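Local coordinates for glutamine aminotransferase class-II domain protein (Ruegeria pomeroyi, PDB 3MDN) that probably hydrolyses glutamine to release ammonia, as class-II glutamine amidotransferases do, at residues I14-V19 with V48-A53; Q195-A200 with W222-E227; F104-W109 with V147-A152. One frame throughout, in Å; residues are numbered along the deposited sequence.

Contact 1: residues I14-V19 with V48-A53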
loop_
_atom_site.group_PDB
_atom_site.type_symbol
_atom_site.label_atom_id
_atom_site.label_comp_id
_atom_site.label_asym_id
_atom_site.label_seq_id
_atom_site.Cartn_x
_atom_site.Cartn_y
_atom_site.Cartn_z
ATOM N N ILE D 14 17.640 12.031 18.718
ATOM C CA ILE D 14 17.546 10.575 18.902
ATOM C C ILE D 14 16.953 9.876 17.630
ATOM O O ILE D 14 16.343 10.526 16.787
ATOM C CB ILE D 14 16.684 10.243 20.141
ATOM C CG1 ILE D 14 15.276 10.842 19.984
ATOM C CG2 ILE D 14 17.335 10.804 21.465
ATOM C CD1 ILE D 14 14.311 10.470 21.096
ATOM N N PHE D 15 17.152 8.566 17.491
ATOM C CA PHE D 15 16.476 7.816 16.464
ATOM C C PHE D 15 14.968 7.848 16.688
ATOM O O PHE D 15 14.485 7.693 17.823
ATOM C CB PHE D 15 16.975 6.367 16.429
ATOM C CG PHE D 15 18.437 6.223 16.077
ATOM C CD1 PHE D 15 18.859 6.295 14.749
ATOM C CD2 PHE D 15 19.391 6.002 17.078
ATOM C CE1 PHE D 15 20.221 6.156 14.416
ATOM C CE2 PHE D 15 20.740 5.870 16.767
ATOM C CZ PHE D 15 21.159 5.938 15.419
ATOM N N LEU D 16 14.209 8.045 15.617
ATOM C CA LEU D 16 12.768 8.220 15.773
ATOM C C LEU D 16 12.181 7.065 16.599
ATOM O O LEU D 16 11.363 7.283 17.489
ATOM C CB LEU D 16 12.059 8.360 14.423
ATOM C CG LEU D 16 12.628 9.364 13.407
ATOM C CD1 LEU D 16 11.727 9.445 12.168
ATOM C CD2 LEU D 16 12.853 10.766 13.974
ATOM N N GLU D 17 12.642 5.849 16.316
ATOM C CA GLU D 17 12.168 4.672 17.032
ATOM C C GLU D 17 12.303 4.761 18.564
ATOM O O GLU D 17 11.517 4.148 19.263
ATOM C CB GLU D 17 12.857 3.404 16.516
ATOM C CG GLU D 17 14.341 3.306 16.827
ATOM C CD GLU D 17 14.954 1.984 16.373
ATOM O OE1 GLU D 17 14.220 1.160 15.786
ATOM O OE2 GLU D 17 16.173 1.773 16.567
ATOM N N ASP D 18 13.289 5.508 19.067
ATOM C CA ASP D 18 13.595 5.548 20.508
ATOM C C ASP D 18 12.490 6.240 21.307
ATOM O O ASP D 18 12.462 6.185 22.540
ATOM C CB ASP D 18 14.960 6.193 20.764
ATOM C CG ASP D 18 16.112 5.357 20.198
ATOM O OD1 ASP D 18 15.849 4.183 19.839
ATOM O OD2 ASP D 18 17.269 5.862 20.106
ATOM N N VAL D 19 11.585 6.886 20.573
ATOM C CA VAL D 19 10.304 7.347 21.086
ATOM C C VAL D 19 9.151 6.500 20.528
ATOM O O VAL D 19 8.263 6.066 21.274
ATOM C CB VAL D 19 10.067 8.790 20.672
ATOM C CG1 VAL D 19 8.597 9.005 20.279
ATOM C CG2 VAL D 19 10.539 9.724 21.759
ATOM N N VAL D 48 4.848 10.203 10.831
ATOM C CA VAL D 48 5.880 10.915 11.559
ATOM C C VAL D 48 6.216 12.172 10.766
ATOM O O VAL D 48 6.261 12.149 9.532
ATOM C CB VAL D 48 7.155 10.043 11.836
ATOM C CG1 VAL D 48 7.836 9.633 10.551
ATOM C CG2 VAL D 48 8.127 10.803 12.715
ATOM N N ALA D 49 6.384 13.276 11.491
ATOM C CA ALA D 49 6.921 14.510 10.951
ATOM C C ALA D 49 8.222 14.821 11.686
ATOM O O ALA D 49 8.232 14.806 12.904
ATOM C CB ALA D 49 5.895 15.673 11.130
ATOM N N TRP D 50 9.324 15.077 10.976
ATOM C CA TRP D 50 10.592 15.310 11.696
ATOM C C TRP D 50 11.413 16.416 11.047
ATOM O O TRP D 50 11.348 16.612 9.835
ATOM C CB TRP D 50 11.427 14.007 11.816
ATOM C CG TRP D 50 12.224 13.664 10.552
ATOM C CD1 TRP D 50 13.526 13.977 10.296
ATOM C CD2 TRP D 50 11.741 12.972 9.402
ATOM N NE1 TRP D 50 13.886 13.532 9.041
ATOM C CE2 TRP D 50 12.810 12.903 8.471
ATOM C CE3 TRP D 50 10.507 12.417 9.051
ATOM C CZ2 TRP D 50 12.685 12.273 7.226
ATOM C CZ3 TRP D 50 10.379 11.786 7.788
ATOM C CH2 TRP D 50 11.457 11.729 6.904
ATOM N N TYR D 51 12.199 17.116 11.853
ATOM C CA TYR D 51 13.095 18.148 11.352
ATOM C C TYR D 51 14.519 17.637 11.445
ATOM O O TYR D 51 14.941 17.051 12.454
ATOM C CB TYR D 51 12.994 19.464 12.185
ATOM C CG TYR D 51 11.631 20.106 12.112
ATOM C CD1 TYR D 51 10.644 19.779 13.038
ATOM C CD2 TYR D 51 11.329 21.035 11.114
ATOM C CE1 TYR D 51 9.375 20.351 12.961
ATOM C CE2 TYR D 51 10.077 21.624 11.042
ATOM C CZ TYR D 51 9.106 21.279 11.969
ATOM O OH TYR D 51 7.855 21.822 11.892
ATOM N N ASP D 52 15.290 17.952 10.438
ATOM C CA ASP D 52 16.648 17.500 10.379
ATOM C C ASP D 52 17.393 18.615 9.684
ATOM O O ASP D 52 17.771 19.596 10.317
ATOM C CB ASP D 52 16.720 16.203 9.546
ATOM C CG ASP D 52 18.103 15.528 9.606
ATOM O OD1 ASP D 52 19.000 16.031 10.330
ATOM O OD2 ASP D 52 18.293 14.492 8.933
ATOM N N ALA D 53 17.502 18.508 8.360
ATOM C CA ALA D 53 18.366 19.404 7.612
ATOM C C ALA D 53 17.647 20.624 7.044
ATOM O O ALA D 53 18.283 21.585 6.621
ATOM C CB ALA D 53 19.077 18.626 6.429
#
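L16 CD1 approaches the W50 indole obliquely, 4.2 Å above the ring plane and displaced toward the rim. Within 14-19, apart from the join to 48-53, D18 OD2 lies at the edge of the F15 ring, in its plane; in the assembly F15 makes a cation-pi contact with R54 of the second subunit.

L16 alone carries the 14-19 side of the contact, and its two methyls divide the work. CD1 packs on V48 CG2 at 3.9 Å, while CD2 reaches W50 CB at 4.1 Å. The leucine crosses both side chains at roughly a right angle. With CG anti to its carbonyl carbon (chi1 -49°), L16 turns its two methyls to the side where V48 and W50 lie. These two are alternate residues of strand 47-51 and point to the same side, while A49 between them turns its CB away. V48 offers CG2, the branch anti to its backbone N.

Strand 47-51 lies between 58-61 and 84-87 in the larger antiparallel sheet; 14-19 begins on a strand paired with 80-81 and then turns, D18 N bonding to F15 O at 2.8 Å. F84, S81 and V75 and A76 of helix 70-78 also touch L16.

The closest contacts are all between aliphatic carbons, and all three residues are buried. The join between the sheet and the turn therefore rests on dispersion and the exclusion of water, whereas the polar bonds of the region, such as E17 to H77, lie beside it.

Contact 2: residues Q195-A200 with W222-E227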
loop_
_atom_site.group_PDB
_atom_site.type_symbol
_atom_site.label_atom_id
_atom_site.label_comp_id
_atom_site.label_asym_id
_atom_site.label_seq_id
_atom_site.Cartn_x
_atom_site.Cartn_y
_atom_site.Cartn_z
ATOM N N GLN D 195 11.545 24.889 15.502
ATOM C CA GLN D 195 12.397 25.402 16.589
ATOM C C GLN D 195 11.802 25.198 17.998
ATOM O O GLN D 195 12.511 24.844 18.951
ATOM C CB GLN D 195 12.677 26.889 16.359
ATOM C CG GLN D 195 13.858 27.176 15.390
ATOM C CD GLN D 195 15.125 27.598 16.184
ATOM O OE1 GLN D 195 15.366 28.802 16.431
ATOM N NE2 GLN D 195 15.904 26.605 16.629
ATOM N N THR D 196 10.497 25.419 18.119
ATOM C CA THR D 196 9.786 25.294 19.393
ATOM C C THR D 196 8.768 24.184 19.240
ATOM O O THR D 196 8.214 24.030 18.168
ATOM C CB THR D 196 9.056 26.617 19.757
ATOM O OG1 THR D 196 10.013 27.674 19.849
ATOM C CG2 THR D 196 8.320 26.508 21.084
ATOM N N LEU D 197 8.495 23.438 20.310
ATOM C CA LEU D 197 7.485 22.396 20.253
ATOM C C LEU D 197 6.329 22.859 21.149
ATOM O O LEU D 197 6.570 23.336 22.262
ATOM C CB LEU D 197 8.052 21.067 20.766
ATOM C CG LEU D 197 7.014 19.967 21.039
ATOM C CD1 LEU D 197 6.329 19.593 19.716
ATOM C CD2 LEU D 197 7.642 18.699 21.692
ATOM N N TYR D 198 5.098 22.724 20.666
ATOM C CA TYR D 198 3.921 23.188 21.397
ATOM C C TYR D 198 2.988 22.022 21.641
ATOM O O TYR D 198 2.969 21.061 20.868
ATOM C CB TYR D 198 3.124 24.215 20.580
ATOM C CG TYR D 198 3.875 25.484 20.275
ATOM C CD1 TYR D 198 4.494 25.660 19.041
ATOM C CD2 TYR D 198 4.015 26.484 21.247
ATOM C CE1 TYR D 198 5.196 26.821 18.750
ATOM C CE2 TYR D 198 4.722 27.668 20.958
ATOM C CZ TYR D 198 5.297 27.822 19.709
ATOM O OH TYR D 198 6.024 28.947 19.413
ATOM N N ALA D 199 2.171 22.133 22.678
ATOM C CA ALA D 199 1.083 21.199 22.817
ATOM C C ALA D 199 -0.018 21.884 23.583
ATOM O O ALA D 199 0.243 22.698 24.450
ATOM C CB ALA D 199 1.547 19.929 23.547
ATOM N N ALA D 200 -1.255 21.569 23.255
ATOM C CA ALA D 200 -2.381 22.193 23.943
ATOM C C ALA D 200 -3.401 21.113 24.240
ATOM O O ALA D 200 -3.438 20.091 23.578
ATOM C CB ALA D 200 -2.996 23.309 23.084
ATOM N N TRP D 222 12.995 16.615 25.834
ATOM C CA TRP D 222 11.622 16.476 26.336
ATOM C C TRP D 222 10.743 15.573 25.472
ATOM O O TRP D 222 10.734 15.689 24.246
ATOM C CB TRP D 222 10.972 17.859 26.373
ATOM C CG TRP D 222 11.614 18.800 27.358
ATOM C CD1 TRP D 222 12.694 19.591 27.144
ATOM C CD2 TRP D 222 11.198 19.042 28.707
ATOM N NE1 TRP D 222 13.000 20.306 28.270
ATOM C CE2 TRP D 222 12.090 20.002 29.251
ATOM C CE3 TRP D 222 10.159 18.552 29.509
ATOM C CZ2 TRP D 222 11.970 20.492 30.570
ATOM C CZ3 TRP D 222 10.051 19.039 30.861
ATOM C CH2 TRP D 222 10.944 20.001 31.357
ATOM N N ALA D 223 9.962 14.714 26.115
ATOM C CA ALA D 223 8.932 13.939 25.433
ATOM C C ALA D 223 7.565 14.465 25.861
ATOM O O ALA D 223 7.391 14.867 27.013
ATOM C CB ALA D 223 9.059 12.434 25.757
ATOM N N VAL D 224 6.600 14.439 24.946
ATOM C CA VAL D 224 5.217 14.803 25.209
ATOM C C VAL D 224 4.387 13.699 24.545
ATOM O O VAL D 224 4.620 13.353 23.407
ATOM C CB VAL D 224 4.837 16.147 24.535
ATOM C CG1 VAL D 224 3.457 16.609 24.999
ATOM C CG2 VAL D 224 5.904 17.240 24.831
ATOM N N VAL D 225 3.405 13.170 25.241
ATOM C CA VAL D 225 2.734 11.974 24.800
ATOM C C VAL D 225 1.258 12.033 25.188
ATOM O O VAL D 225 0.862 12.787 26.098
ATOM C CB VAL D 225 3.349 10.745 25.462
ATOM C CG1 VAL D 225 4.778 10.544 25.016
ATOM C CG2 VAL D 225 3.286 10.895 26.989
ATOM N N SER D 226 0.443 11.243 24.504
ATOM C CA SER D 226 -0.957 11.097 24.867
ATOM C C SER D 226 -1.152 10.147 26.041
ATOM O O SER D 226 -2.194 10.194 26.697
ATOM C CB SER D 226 -1.773 10.609 23.675
ATOM O OG SER D 226 -1.236 9.411 23.171
ATOM N N GLU D 227 -0.169 9.279 26.311
ATOM C CA GLU D 227 -0.249 8.369 27.461
ATOM C C GLU D 227 1.129 7.871 27.887
ATOM O O GLU D 227 1.917 7.465 27.043
ATOM C CB GLU D 227 -1.160 7.181 27.152
ATOM C CG GLU D 227 -0.949 6.586 25.772
ATOM C CD GLU D 227 -1.429 5.153 25.685
ATOM O OE1 GLU D 227 -1.991 4.784 24.623
ATOM O OE2 GLU D 227 -1.246 4.405 26.679
#
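L197 and V224 meet through their torsions: L197 holds CG anti to its backbone N (chi1 167°) and V224 does the same with CG1 (chi1 -171°), which leaves V224 CG2 anti to the carbonyl carbon. The two side chains thus reach toward each other tip to tip, L197 CD2 touching V224 CG2 at 3.9 Å. The second valine methyl is used too, since V224 CG1 lies 4.1 Å from A199 CB. One valine therefore spans two successive inward residues of strand 197-203, with Y198 between them turned away to meet the ring of F191.

This is face-to-face packing of two antiparallel sheets, consistent with the central beta sandwich of the Ntn-hydrolase fold to which class-II amidotransferases belong. Strand 221-225 belongs to the sheet that also holds 6-10 and 212-216; strand 197-203 belongs to the other, between 185-192 and 243-248. The CA atoms of A199 and V224 are 8.0 Å apart. Around them W6 and Y213 touch V224, while A8 and H10 touch L197. W222 starts toward 195-200, but its indole leads away from that segment, touching I247 and meeting Y215 edge-to-face.

All the atoms that touch are methyl carbons. Strand pairing stays within each sheet, A199 bonding with L245 and W222 with H10. Nearby, Q195 O takes a hydrogen bond from H10 NE2 of the other sheet, but between these two segments the join is buried aliphatic packing.

Contact 3: residues F104-W109 with V147-A152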
loop_
_atom_site.group_PDB
_atom_site.type_symbol
_atom_site.label_atom_id
_atom_site.label_comp_id
_atom_site.label_asym_id
_atom_site.label_seq_id
_atom_site.Cartn_x
_atom_site.Cartn_y
_atom_site.Cartn_z
ATOM N N PHE D 104 0.017 16.664 9.851
ATOM C CA PHE D 104 -0.154 17.533 8.701
ATOM C C PHE D 104 1.019 18.529 8.688
ATOM O O PHE D 104 1.651 18.776 9.704
ATOM C CB PHE D 104 -1.500 18.260 8.793
ATOM C CG PHE D 104 -2.695 17.314 8.843
ATOM C CD1 PHE D 104 -3.192 16.739 7.669
ATOM C CD2 PHE D 104 -3.285 16.962 10.065
ATOM C CE1 PHE D 104 -4.277 15.859 7.702
ATOM C CE2 PHE D 104 -4.366 16.096 10.108
ATOM C CZ PHE D 104 -4.864 15.542 8.916
ATOM N N ALA D 105 1.362 19.052 7.521
ATOM C CA ALA D 105 2.498 19.963 7.441
ATOM C C ALA D 105 2.205 20.963 6.359
ATOM O O ALA D 105 1.609 20.619 5.337
ATOM C CB ALA D 105 3.792 19.186 7.092
ATOM N N ALA D 106 2.624 22.197 6.579
ATOM C CA ALA D 106 2.540 23.213 5.543
ATOM C C ALA D 106 3.603 24.243 5.896
ATOM O O ALA D 106 3.676 24.676 7.046
ATOM C CB ALA D 106 1.143 23.830 5.500
ATOM N N ARG D 107 4.441 24.592 4.921
ATOM C CA ARG D 107 5.584 25.473 5.156
ATOM C C ARG D 107 6.508 24.927 6.260
ATOM O O ARG D 107 6.882 23.769 6.206
ATOM C CB ARG D 107 5.082 26.873 5.507
ATOM C CG ARG D 107 4.301 27.477 4.363
ATOM C CD ARG D 107 3.677 28.788 4.760
ATOM N NE ARG D 107 2.857 29.256 3.645
ATOM C CZ ARG D 107 2.225 30.418 3.619
ATOM N NH1 ARG D 107 2.321 31.245 4.668
ATOM N NH2 ARG D 107 1.505 30.749 2.551
ATOM N N ARG D 108 6.859 25.744 7.258
ATOM C CA ARG D 108 7.738 25.285 8.361
ATOM C C ARG D 108 7.035 24.471 9.474
ATOM O O ARG D 108 7.718 23.889 10.360
ATOM C CB ARG D 108 8.477 26.469 9.038
ATOM C CG ARG D 108 9.458 27.295 8.169
ATOM C CD ARG D 108 10.044 28.497 8.983
ATOM N NE ARG D 108 10.423 28.062 10.337
ATOM C CZ ARG D 108 10.807 28.858 11.342
ATOM N NH1 ARG D 108 10.882 30.179 11.177
ATOM N NH2 ARG D 108 11.119 28.325 12.522
ATOM N N TRP D 109 5.700 24.442 9.441
ATOM C CA TRP D 109 4.890 23.966 10.577
ATOM C C TRP D 109 4.338 22.555 10.369
ATOM O O TRP D 109 4.071 22.159 9.231
ATOM C CB TRP D 109 3.708 24.906 10.809
ATOM C CG TRP D 109 4.114 26.224 11.344
ATOM C CD1 TRP D 109 4.594 27.295 10.648
ATOM C CD2 TRP D 109 4.093 26.617 12.728
ATOM N NE1 TRP D 109 4.860 28.352 11.518
ATOM C CE2 TRP D 109 4.565 27.952 12.799
ATOM C CE3 TRP D 109 3.751 25.958 13.906
ATOM C CZ2 TRP D 109 4.681 28.642 14.003
ATOM C CZ3 TRP D 109 3.863 26.638 15.108
ATOM C CH2 TRP D 109 4.326 27.978 15.150
ATOM N N VAL D 147 -8.612 20.722 9.010
ATOM C CA VAL D 147 -9.234 22.034 9.172
ATOM C C VAL D 147 -8.672 22.844 10.350
ATOM O O VAL D 147 -8.270 23.996 10.175
ATOM C CB VAL D 147 -10.768 21.935 9.332
ATOM C CG1 VAL D 147 -11.394 23.355 9.300
ATOM C CG2 VAL D 147 -11.334 21.143 8.199
ATOM N N LEU D 148 -8.625 22.249 11.537
ATOM C CA LEU D 148 -8.148 22.963 12.698
ATOM C C LEU D 148 -6.752 23.565 12.397
ATOM O O LEU D 148 -6.450 24.714 12.744
ATOM C CB LEU D 148 -8.073 22.010 13.893
ATOM C CG LEU D 148 -8.507 22.382 15.324
ATOM C CD1 LEU D 148 -7.645 21.625 16.308
ATOM C CD2 LEU D 148 -8.486 23.887 15.637
ATOM N N PHE D 149 -5.895 22.774 11.774
ATOM C CA PHE D 149 -4.527 23.217 11.472
ATOM C C PHE D 149 -4.536 24.374 10.481
ATOM O O PHE D 149 -3.889 25.383 10.685
ATOM C CB PHE D 149 -3.718 22.059 10.894
ATOM C CG PHE D 149 -2.320 22.427 10.427
ATOM C CD1 PHE D 149 -1.483 23.230 11.189
ATOM C CD2 PHE D 149 -1.821 21.877 9.247
ATOM C CE1 PHE D 149 -0.168 23.503 10.761
ATOM C CE2 PHE D 149 -0.521 22.168 8.802
ATOM C CZ PHE D 149 0.297 22.971 9.565
ATOM N N LEU D 150 -5.276 24.223 9.405
ATOM C CA LEU D 150 -5.275 25.269 8.357
ATOM C C LEU D 150 -5.995 26.537 8.805
ATOM O O LEU D 150 -5.597 27.647 8.427
ATOM C CB LEU D 150 -5.868 24.730 7.065
ATOM C CG LEU D 150 -5.071 23.529 6.556
ATOM C CD1 LEU D 150 -5.709 23.020 5.303
ATOM C CD2 LEU D 150 -3.585 23.877 6.309
ATOM N N LEU D 151 -7.055 26.356 9.597
ATOM C CA LEU D 151 -7.714 27.483 10.275
ATOM C C LEU D 151 -6.765 28.217 11.219
ATOM O O LEU D 151 -6.812 29.433 11.321
ATOM C CB LEU D 151 -8.912 27.027 11.099
ATOM C CG LEU D 151 -10.322 26.702 10.586
ATOM C CD1 LEU D 151 -11.295 27.153 11.687
ATOM C CD2 LEU D 151 -10.689 27.428 9.310
ATOM N N ALA D 152 -5.932 27.483 11.949
ATOM C CA ALA D 152 -4.961 28.132 12.828
ATOM C C ALA D 152 -3.912 28.916 12.018
ATOM O O ALA D 152 -3.542 30.034 12.405
ATOM C CB ALA D 152 -4.305 27.118 13.773
#
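F149 drives the edge of its ring from helix 144-154 against the backbone of a beta hairpin at A105 and A106, and its atoms also meet F104 CB and W109 CB. The hairpin reverses through a type II' turn from A106 to W109, and the helix covers it as part of an alpha layer on a beta sheet, as in the Ntn-hydrolase fold. Helix and strand run in nearly the same direction, 24° apart, with their axes 9.5 Å from each other.

Chi1 of F149 is 175°, which puts CG anti to the backbone N and throws the ring outward from the helix. CD2 lies 3.7 Å from F104 CB; the far end of the ring reaches the hairpin's second arm, CZ being 4.1 Å from W109 CB. F111 meets the same ring, planes about 15° apart. Cutting F149 back to an alanine is likely to open a gap between helix and hairpin, leaving F104 CB and W109 CB without their shared partner.

R107, in the turn, forms salt bridges with E134 and E158. At the ring's edge F149 CE2 comes within 3.9 Å of A106 N, whose hydrogen bond goes to W109 O at 3.0 Å.

From the N terminus the three contacts follow one another in series, none nested in or crossing another. Contact 1 closes first, bringing 14-19 to 48-53 across a connection whose middle is largely unmodelled. Contact 3 comes next, closing the stretch from the hairpin 104-109 to helix 144-154, and contact 2 last, joining 195-200 to 222-227 between the two sheets. Contacts 1 and 2 share the sheet containing 47-51 and 221-225; contacts 2 and 3 share the one containing 104-106 and 197-203. Contacts 1 and 3 meet where Y51 OH lies 2.6 Å from R108 O, a probable hydrogen bond, and Y198 CE1 packs on W109 CH2 at 3.9 Å between contacts 2 and 3.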